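Local structure of mannitol dehydrogenase (Pseudomonas fluorescens, 1LJ8) at residues A[447-452]-A[457-462]; A[138-143]-A[381-386]; A[424-429]-A[433-438]. The protein probably catalyses the NAD-dependent interconversion of mannitol and fructose, and is seen here with NAD bound. All blocks are in the same frame, centred on the assembly; numbering follows the deposited sequence.

Contacts 1 and 3 lie within the C-terminal domain, whereas contact 2 joins the Rossmann domain to it. Contacts 1 and 2, centres about 12 Å apart, meet through a probable hydrogen bond of 2.9 Å between Glu452 OE2 and Ser141 OG. Contacts 1 and 3, centres about 18 Å apart, share a hydrophobic layer in which Val451 CG2 lies 3.8 Å from Phe433 CZ and Leu448 packs on Leu437. Contacts 2 and 3 do not touch; their nearest atoms are about 7 Å apart. Contact 2 lies nearest the bound NAD, the Lys384 side chain about 8 Å from it; the Asp428 side chain of contact 3 is about 11 Å from the bound NAD.

Contact 1: A[447-452]-A[457-462]; sequences RLLAVE and TAIPNS
Leu449 and Ile459 meet through one branch each, their side chains crossing at about a right angle. CD2 of Leu449 lies 4.1 Å from CG2 of Ile459, and the Ile459 methyl points straight at the flank of the Leu449 methyl. Leu449 gets there by holding CG beside its backbone N (chi1 -58°), and its side chain also packs on Val407 of helix 401-413 and on Val466 and Phe469 of helix 463-488. Ile459 in turn leans on Ile390 and Ile394 of helix 387-396, so the methyl pair is one point in a helical core of the C-terminal domain, away from the NAD site. Beside it, the Pro460 ring meets backbone instead of side chain: its CB is 3.5 Å from Leu449 O, with CG and CD of the ring only slightly farther from the same oxygen. A type I beta turn from Leu448 to Val451 leads out of helix 444-448 and into the short helix 452-455, with Val451 at its N-cap position; segment 457-462 follows that helix, and Ser462 caps helix 463-488 by accepting from Phe465 N. Glu452 reaches back along an extended chain, CG anti to the backbone N (chi1 -165°), and slants across Thr457. The Thr457 methyl sits over the face of the Glu452 carboxylate, CG2 3.7 Å from OE2; the polar partner of OE2 is Ser141 OG, outside the two segments. With an alanine at Glu452 the Thr457 methyl would probably lose its cover, and the Ser141 hydroxyl this partner. The loop after helix 452-455 is braced internally: Asn461 ND2 donates to Thr457 O over 2.7 Å in a nearly straight bond (176° at the hydrogen), with the acceptor oxygen in the amide plane.

Contact 2: A[138-143]-A[381-386]; sequences IDDSNG and KFPKFT
Lys384 NZ is gripped by a carboxylate and a water. Lys384 NZ donates to Asp140 OD2 over 2.7 Å in a salt bridge, made through the syn lone pair of that oxygen. Water 1 accepts from Lys384 NZ at 2.9 Å and donates onward to Ile138 O, so the lysine is tied to two points of segment 138-143, one directly and one through solvent. The Lys384 chain bends at CB-CG (chi2 65°) and then runs straight, which carries NZ across the Asp140 side chain at about a right angle; Lys384 CE passes 3.5 Å from Asp140 OD2 on the way. The same oxygen rests against Pro383, whose CB lies 3.4 Å from Asp140 OD2. The ammonium group and the proline CB thus share one carboxylate oxygen, which probably restrains the rotation of this side chain despite its exposed setting. The backbone around Asp140 is bent by an Asx turn: Asp139 OD1 accepts from Ser141 N at 3.0 Å, the donor approaching from the anti side, 30° out of the carboxylate plane. On the other segment, Pro383 has no N-H to give to the preceding turn and lies at a kink in helix 378-385, although Phe385 N still bonds to Lys381 O. The nearby Glu133, a residue that binds NAD, has its side chain about 5 Å from that of Lys384. The salt bridge spans the two domains. The short, weakly bonded strand 138-139, paired antiparallel with 144-145 in a small hairpin, belongs to the Rossmann domain; helix 378-385 belongs to the C-terminal domain, where Phe382 packs on helix 401-413 and Phe385 on helix 289-313.

Contact 3: A[424-429]-A[433-438]; sequences YTIPDP and FCQGLV
Ile426 and Gln435 approach from opposite directions and supply most of the buried surface. The face of the Gln435 amide lies against the CG1 branch of the isoleucine, Gln435 NE2 being 3.4 Å and Gln435 CD 3.6 Å from Ile426 CG1. Gln435 holds CG beside its backbone N (chi1 -72°) and extends from there, sending the amide off helix 431-437 towards the loop. No direct hydrogen bond joins the segments; two waters do it instead. Water 2 accepts from Gln435 NE2 at 3.0 Å and donates to Tyr424 O, while water 3 accepts from Ile426 N at 2.8 Å and makes only a weak bond to Gln435 OE1. NE2 also donates to Leu414 O, so both amide hydrogens can be used. Cys434 adds a looser touch, its SG 4.5 Å from Asp428 OD2, an oxygen already held by Ser379 OG and Arg430 N. The loop, with an inverse gamma turn centred on Pro427, is thus laid back over the helix that follows it in the C-terminal domain. The amide face lies on aliphatic carbon, which implies modest apolar packing, while the polar links between the two segments probably depend on ordered water.

Contact 1: A[447-452]-A[457-462]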
loop_
_atom_site.group_PDB
_atom_site.type_symbol
_atom_site.label_atom_id
_atom_site.label_comp_id
_atom_site.label_asym_id
_atom_site.label_seq_id
_atom_site.Cartn_x
_atom_site.Cartn_y
_atom_site.Cartn_z
ATOM N N ARG A 447 1.480 -26.329 9.810
ATOM C CA ARG A 447 0.391 -25.388 10.067
ATOM C C ARG A 447 0.489 -24.080 9.298
ATOM O O ARG A 447 -0.476 -23.655 8.668
ATOM C CB ARG A 447 0.316 -25.041 11.555
ATOM C CG ARG A 447 -0.050 -26.209 12.496
ATOM C CD ARG A 447 0.157 -25.750 13.938
ATOM N NE ARG A 447 -0.382 -26.660 14.939
ATOM C CZ ARG A 447 -0.240 -26.484 16.255
ATOM N NH1 ARG A 447 0.437 -25.425 16.732
ATOM N NH2 ARG A 447 -0.791 -27.357 17.099
ATOM N N LEU A 448 1.648 -23.422 9.391
ATOM C CA LEU A 448 1.810 -22.132 8.742
ATOM C C LEU A 448 1.740 -22.207 7.222
ATOM O O LEU A 448 1.050 -21.412 6.607
ATOM C CB LEU A 448 3.120 -21.478 9.172
ATOM C CG LEU A 448 3.330 -20.078 8.564
ATOM C CD1 LEU A 448 2.277 -19.124 9.115
ATOM C CD2 LEU A 448 4.688 -19.554 8.921
ATOM N N LEU A 449 2.398 -23.192 6.625
ATOM C CA LEU A 449 2.395 -23.278 5.173
ATOM C C LEU A 449 1.088 -23.767 4.561
ATOM O O LEU A 449 0.913 -23.668 3.344
ATOM C CB LEU A 449 3.573 -24.151 4.689
ATOM C CG LEU A 449 4.978 -23.707 5.113
ATOM C CD1 LEU A 449 6.046 -24.653 4.480
ATOM C CD2 LEU A 449 5.222 -22.243 4.678
ATOM N N ALA A 450 0.189 -24.296 5.399
ATOM C CA ALA A 450 -1.119 -24.789 4.968
ATOM C C ALA A 450 -2.244 -23.715 4.902
ATOM O O ALA A 450 -3.400 -24.041 4.600
ATOM C CB ALA A 450 -1.558 -25.951 5.899
ATOM N N VAL A 451 -1.932 -22.452 5.171
ATOM C CA VAL A 451 -2.966 -21.402 5.090
ATOM C C VAL A 451 -3.059 -20.972 3.622
ATOM O O VAL A 451 -2.268 -20.158 3.133
ATOM C CB VAL A 451 -2.661 -20.214 5.986
ATOM C CG1 VAL A 451 -3.850 -19.235 5.931
ATOM C CG2 VAL A 451 -2.392 -20.709 7.457
ATOM N N GLU A 452 -4.059 -21.512 2.941
ATOM C CA GLU A 452 -4.193 -21.300 1.511
ATOM C C GLU A 452 -4.357 -19.863 1.043
ATOM O O GLU A 452 -3.773 -19.498 0.018
ATOM C CB GLU A 452 -5.318 -22.186 0.946
ATOM C CG GLU A 452 -5.278 -22.282 -0.570
ATOM C CD GLU A 452 -6.363 -23.213 -1.154
ATOM O OE1 GLU A 452 -6.765 -24.171 -0.454
ATOM O OE2 GLU A 452 -6.787 -22.986 -2.314
ATOM N N THR A 457 -1.324 -23.190 -3.094
ATOM C CA THR A 457 -1.263 -24.650 -3.058
ATOM C C THR A 457 0.023 -25.306 -3.543
ATOM O O THR A 457 0.189 -26.512 -3.368
ATOM C CB THR A 457 -2.435 -25.264 -3.862
ATOM O OG1 THR A 457 -2.394 -24.772 -5.202
ATOM C CG2 THR A 457 -3.776 -24.887 -3.223
ATOM N N ALA A 458 0.921 -24.543 -4.144
ATOM C CA ALA A 458 2.203 -25.096 -4.611
ATOM C C ALA A 458 3.169 -25.256 -3.441
ATOM O O ALA A 458 3.754 -26.322 -3.259
ATOM C CB ALA A 458 2.837 -24.194 -5.664
ATOM N N ILE A 459 3.319 -24.193 -2.656
ATOM C CA ILE A 459 4.217 -24.187 -1.489
ATOM C C ILE A 459 4.053 -25.391 -0.524
ATOM O O ILE A 459 5.012 -26.103 -0.253
ATOM C CB ILE A 459 4.065 -22.810 -0.739
ATOM C CG1 ILE A 459 4.952 -21.756 -1.434
ATOM C CG2 ILE A 459 4.439 -22.904 0.749
ATOM C CD1 ILE A 459 4.572 -20.307 -1.005
ATOM N N PRO A 460 2.840 -25.637 -0.005
ATOM C CA PRO A 460 2.675 -26.777 0.915
ATOM C C PRO A 460 2.879 -28.137 0.269
ATOM O O PRO A 460 3.155 -29.097 0.939
ATOM C CB PRO A 460 1.237 -26.611 1.426
ATOM C CG PRO A 460 0.558 -25.896 0.289
ATOM C CD PRO A 460 1.603 -24.851 -0.080
ATOM N N ASN A 461 2.746 -28.208 -1.040
ATOM C CA ASN A 461 2.894 -29.476 -1.749
ATOM C C ASN A 461 4.261 -29.652 -2.389
ATOM O O ASN A 461 4.502 -30.624 -3.140
ATOM C CB ASN A 461 1.761 -29.582 -2.780
ATOM C CG ASN A 461 0.412 -29.789 -2.097
ATOM O OD1 ASN A 461 0.198 -30.836 -1.505
ATOM N ND2 ASN A 461 -0.477 -28.777 -2.132
ATOM N N SER A 462 5.167 -28.716 -2.093
ATOM C CA SER A 462 6.517 -28.759 -2.640
ATOM C C SER A 462 7.541 -29.293 -1.621
ATOM O O SER A 462 7.916 -28.601 -0.670
ATOM C CB SER A 462 6.927 -27.366 -3.099
ATOM O OG SER A 462 8.301 -27.339 -3.433
#

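Contact 2: A[138-143]-A[381-386]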
loop_
_atom_site.group_PDB
_atom_site.type_symbol
_atom_site.label_atom_id
_atom_site.label_comp_id
_atom_site.label_asym_id
_atom_site.label_seq_id
_atom_site.Cartn_x
_atom_site.Cartn_y
_atom_site.Cartn_z
ATOM N N ILE A 138 -9.875 -11.092 -2.386
ATOM C CA ILE A 138 -9.795 -12.136 -3.422
ATOM C C ILE A 138 -8.747 -13.110 -2.892
ATOM O O ILE A 138 -7.660 -12.683 -2.464
ATOM C CB ILE A 138 -9.279 -11.617 -4.797
ATOM C CG1 ILE A 138 -10.310 -10.681 -5.429
ATOM C CG2 ILE A 138 -8.944 -12.850 -5.734
ATOM C CD1 ILE A 138 -11.528 -11.368 -5.898
ATOM N N ASP A 139 -9.063 -14.404 -2.894
ATOM C CA ASP A 139 -8.124 -15.451 -2.439
ATOM C C ASP A 139 -7.192 -15.714 -3.643
ATOM O O ASP A 139 -7.644 -16.230 -4.674
ATOM C CB ASP A 139 -8.925 -16.713 -2.087
ATOM C CG ASP A 139 -8.059 -17.883 -1.596
ATOM O OD1 ASP A 139 -6.838 -17.949 -1.875
ATOM O OD2 ASP A 139 -8.643 -18.771 -0.925
ATOM N N ASP A 140 -5.913 -15.337 -3.539
ATOM C CA ASP A 140 -4.976 -15.532 -4.656
ATOM C C ASP A 140 -4.698 -16.976 -5.059
ATOM O O ASP A 140 -4.309 -17.224 -6.195
ATOM C CB ASP A 140 -3.660 -14.812 -4.356
ATOM C CG ASP A 140 -3.862 -13.337 -4.203
ATOM O OD1 ASP A 140 -4.390 -12.750 -5.165
ATOM O OD2 ASP A 140 -3.536 -12.771 -3.136
ATOM N N SER A 141 -4.897 -17.941 -4.176
ATOM C CA SER A 141 -4.614 -19.307 -4.603
ATOM C C SER A 141 -5.577 -19.781 -5.680
ATOM O O SER A 141 -5.166 -20.484 -6.603
ATOM C CB SER A 141 -4.662 -20.305 -3.448
ATOM O OG SER A 141 -5.893 -20.258 -2.749
ATOM N N ASN A 142 -6.850 -19.395 -5.583
ATOM C CA ASN A 142 -7.835 -19.855 -6.572
ATOM C C ASN A 142 -8.579 -18.738 -7.319
ATOM O O ASN A 142 -9.464 -19.018 -8.134
ATOM C CB ASN A 142 -8.846 -20.745 -5.870
ATOM C CG ASN A 142 -9.520 -20.025 -4.742
ATOM O OD1 ASN A 142 -9.518 -18.800 -4.714
ATOM N ND2 ASN A 142 -10.107 -20.766 -3.809
ATOM N N GLY A 143 -8.233 -17.481 -7.054
ATOM C CA GLY A 143 -8.876 -16.354 -7.715
ATOM C C GLY A 143 -10.314 -16.136 -7.275
ATOM O O GLY A 143 -11.076 -15.410 -7.898
ATOM N N LYS A 381 0.300 -9.358 2.668
ATOM C CA LYS A 381 1.359 -8.998 1.732
ATOM C C LYS A 381 2.062 -10.180 1.077
ATOM O O LYS A 381 2.403 -10.094 -0.106
ATOM C CB LYS A 381 2.403 -8.131 2.442
ATOM C CG LYS A 381 1.869 -6.762 2.795
ATOM C CD LYS A 381 2.857 -6.013 3.643
ATOM C CE LYS A 381 2.344 -4.529 3.817
ATOM N NZ LYS A 381 3.243 -3.808 4.732
ATOM N N PHE A 382 2.274 -11.263 1.819
ATOM C CA PHE A 382 2.933 -12.404 1.206
ATOM C C PHE A 382 2.369 -12.875 -0.139
ATOM O O PHE A 382 3.145 -13.051 -1.079
ATOM C CB PHE A 382 3.036 -13.600 2.183
ATOM C CG PHE A 382 4.344 -13.619 2.965
ATOM C CD1 PHE A 382 4.398 -13.137 4.260
ATOM C CD2 PHE A 382 5.525 -14.076 2.371
ATOM C CE1 PHE A 382 5.581 -13.103 4.973
ATOM C CE2 PHE A 382 6.737 -14.048 3.074
ATOM C CZ PHE A 382 6.771 -13.558 4.392
ATOM N N PRO A 383 1.034 -13.086 -0.266
ATOM C CA PRO A 383 0.479 -13.552 -1.551
ATOM C C PRO A 383 0.606 -12.553 -2.691
ATOM O O PRO A 383 0.493 -12.937 -3.856
ATOM C CB PRO A 383 -1.009 -13.889 -1.214
ATOM C CG PRO A 383 -1.312 -12.962 -0.008
ATOM C CD PRO A 383 0.006 -13.063 0.803
ATOM N N LYS A 384 0.825 -11.273 -2.368
ATOM C CA LYS A 384 1.013 -10.276 -3.415
ATOM C C LYS A 384 2.471 -10.077 -3.795
ATOM O O LYS A 384 2.791 -9.951 -4.976
ATOM C CB LYS A 384 0.498 -8.894 -2.966
ATOM C CG LYS A 384 -0.948 -8.640 -3.283
ATOM C CD LYS A 384 -1.860 -9.564 -2.540
ATOM C CE LYS A 384 -3.323 -9.271 -2.922
ATOM N NZ LYS A 384 -4.243 -10.292 -2.371
ATOM N N PHE A 385 3.342 -10.047 -2.784
ATOM C CA PHE A 385 4.741 -9.673 -3.000
ATOM C C PHE A 385 5.760 -10.764 -3.198
ATOM O O PHE A 385 6.783 -10.515 -3.868
ATOM C CB PHE A 385 5.305 -8.868 -1.798
ATOM C CG PHE A 385 4.529 -7.619 -1.422
ATOM C CD1 PHE A 385 4.842 -6.949 -0.219
ATOM C CD2 PHE A 385 3.517 -7.073 -2.257
ATOM C CE1 PHE A 385 4.150 -5.741 0.145
ATOM C CE2 PHE A 385 2.820 -5.873 -1.894
ATOM C CZ PHE A 385 3.141 -5.211 -0.700
ATOM N N THR A 386 5.488 -11.933 -2.611
ATOM C CA THR A 386 6.490 -13.003 -2.542
ATOM C C THR A 386 6.055 -14.367 -3.069
ATOM O O THR A 386 6.803 -15.054 -3.760
ATOM C CB THR A 386 6.904 -13.131 -1.072
ATOM O OG1 THR A 386 7.322 -11.834 -0.615
ATOM C CG2 THR A 386 8.009 -14.209 -0.874
HETATM O O HOH W 1 -6.856 -9.871 -3.473
#

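Contact 3: A[424-429]-A[433-438]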
loop_
_atom_site.group_PDB
_atom_site.type_symbol
_atom_site.label_atom_id
_atom_site.label_comp_id
_atom_site.label_asym_id
_atom_site.label_seq_id
_atom_site.Cartn_x
_atom_site.Cartn_y
_atom_site.Cartn_z
ATOM N N TYR A 424 7.896 -7.487 20.928
ATOM C CA TYR A 424 6.989 -6.647 20.167
ATOM C C TYR A 424 5.667 -7.325 19.900
ATOM O O TYR A 424 5.529 -8.571 19.973
ATOM C CB TYR A 424 7.658 -6.244 18.854
ATOM C CG TYR A 424 8.244 -7.427 18.121
ATOM C CD1 TYR A 424 7.466 -8.165 17.230
ATOM C CD2 TYR A 424 9.561 -7.824 18.345
ATOM C CE1 TYR A 424 7.991 -9.280 16.574
ATOM C CE2 TYR A 424 10.103 -8.950 17.700
ATOM C CZ TYR A 424 9.294 -9.668 16.811
ATOM O OH TYR A 424 9.821 -10.788 16.170
ATOM N N THR A 425 4.679 -6.484 19.615
ATOM C CA THR A 425 3.364 -6.940 19.275
ATOM C C THR A 425 3.477 -7.106 17.743
ATOM O O THR A 425 4.382 -6.535 17.134
ATOM C CB THR A 425 2.319 -5.871 19.583
ATOM O OG1 THR A 425 2.713 -4.647 18.953
ATOM C CG2 THR A 425 2.234 -5.634 21.113
ATOM N N ILE A 426 2.572 -7.876 17.171
ATOM C CA ILE A 426 2.561 -8.122 15.705
ATOM C C ILE A 426 1.514 -7.236 15.029
ATOM O O ILE A 426 0.321 -7.419 15.217
ATOM C CB ILE A 426 2.175 -9.567 15.367
ATOM C CG1 ILE A 426 3.004 -10.576 16.191
ATOM C CG2 ILE A 426 2.365 -9.804 13.848
ATOM C CD1 ILE A 426 4.471 -10.495 15.946
ATOM N N PRO A 427 1.944 -6.303 14.180
ATOM C CA PRO A 427 0.946 -5.445 13.532
ATOM C C PRO A 427 0.344 -6.131 12.287
ATOM O O PRO A 427 0.724 -5.846 11.165
ATOM C CB PRO A 427 1.749 -4.188 13.222
ATOM C CG PRO A 427 3.119 -4.715 12.923
ATOM C CD PRO A 427 3.316 -5.828 13.938
ATOM N N ASP A 428 -0.605 -7.022 12.503
ATOM C CA ASP A 428 -1.221 -7.778 11.420
ATOM C C ASP A 428 -2.680 -7.937 11.778
ATOM O O ASP A 428 -3.003 -8.215 12.934
ATOM C CB ASP A 428 -0.545 -9.153 11.339
ATOM C CG ASP A 428 -0.913 -9.942 10.084
ATOM O OD1 ASP A 428 0.051 -10.235 9.318
ATOM O OD2 ASP A 428 -2.129 -10.285 9.869
ATOM N N PRO A 429 -3.578 -7.758 10.805
ATOM C CA PRO A 429 -5.009 -7.903 11.107
ATOM C C PRO A 429 -5.355 -9.321 11.552
ATOM O O PRO A 429 -6.375 -9.546 12.186
ATOM C CB PRO A 429 -5.682 -7.475 9.803
ATOM C CG PRO A 429 -4.649 -7.818 8.727
ATOM C CD PRO A 429 -3.355 -7.373 9.397
ATOM N N PHE A 433 -4.320 -15.197 14.992
ATOM C CA PHE A 433 -4.314 -16.374 14.138
ATOM C C PHE A 433 -2.873 -16.755 13.701
ATOM O O PHE A 433 -2.477 -17.928 13.797
ATOM C CB PHE A 433 -5.173 -16.110 12.901
ATOM C CG PHE A 433 -5.098 -17.191 11.871
ATOM C CD1 PHE A 433 -5.847 -18.356 12.006
ATOM C CD2 PHE A 433 -4.263 -17.051 10.758
ATOM C CE1 PHE A 433 -5.774 -19.376 11.042
ATOM C CE2 PHE A 433 -4.175 -18.048 9.793
ATOM C CZ PHE A 433 -4.936 -19.224 9.926
ATOM N N CYS A 434 -2.086 -15.792 13.225
ATOM C CA CYS A 434 -0.729 -16.141 12.768
ATOM C C CYS A 434 0.200 -16.571 13.914
ATOM O O CYS A 434 0.980 -17.489 13.758
ATOM C CB CYS A 434 -0.090 -14.980 11.985
ATOM S SG CYS A 434 -1.006 -14.579 10.420
ATOM N N GLN A 435 0.133 -15.904 15.063
ATOM C CA GLN A 435 0.978 -16.314 16.173
ATOM C C GLN A 435 0.619 -17.735 16.595
ATOM O O GLN A 435 1.488 -18.514 17.027
ATOM C CB GLN A 435 0.817 -15.340 17.346
ATOM C CG GLN A 435 1.475 -13.976 17.063
ATOM C CD GLN A 435 1.817 -13.234 18.345
ATOM O OE1 GLN A 435 0.921 -12.874 19.113
ATOM N NE2 GLN A 435 3.119 -13.020 18.595
ATOM N N GLY A 436 -0.662 -18.075 16.461
ATOM C CA GLY A 436 -1.107 -19.415 16.810
ATOM C C GLY A 436 -0.404 -20.489 15.987
ATOM O O GLY A 436 -0.034 -21.534 16.513
ATOM N N LEU A 437 -0.190 -20.217 14.695
ATOM C CA LEU A 437 0.449 -21.160 13.777
ATOM C C LEU A 437 1.898 -21.486 14.162
ATOM O O LEU A 437 2.443 -22.502 13.707
ATOM C CB LEU A 437 0.465 -20.575 12.353
ATOM C CG LEU A 437 -0.859 -20.077 11.763
ATOM C CD1 LEU A 437 -0.616 -19.195 10.532
ATOM C CD2 LEU A 437 -1.718 -21.299 11.412
ATOM N N VAL A 438 2.540 -20.624 14.947
ATOM C CA VAL A 438 3.929 -20.891 15.316
ATOM C C VAL A 438 4.159 -21.207 16.798
ATOM O O VAL A 438 5.264 -21.081 17.302
ATOM C CB VAL A 438 4.854 -19.716 14.881
ATOM C CG1 VAL A 438 4.676 -19.456 13.405
ATOM C CG2 VAL A 438 4.539 -18.446 15.679
HETATM O O HOH W 2 3.844 -10.760 20.394
HETATM O O HOH W 3 0.875 -9.395 18.884
#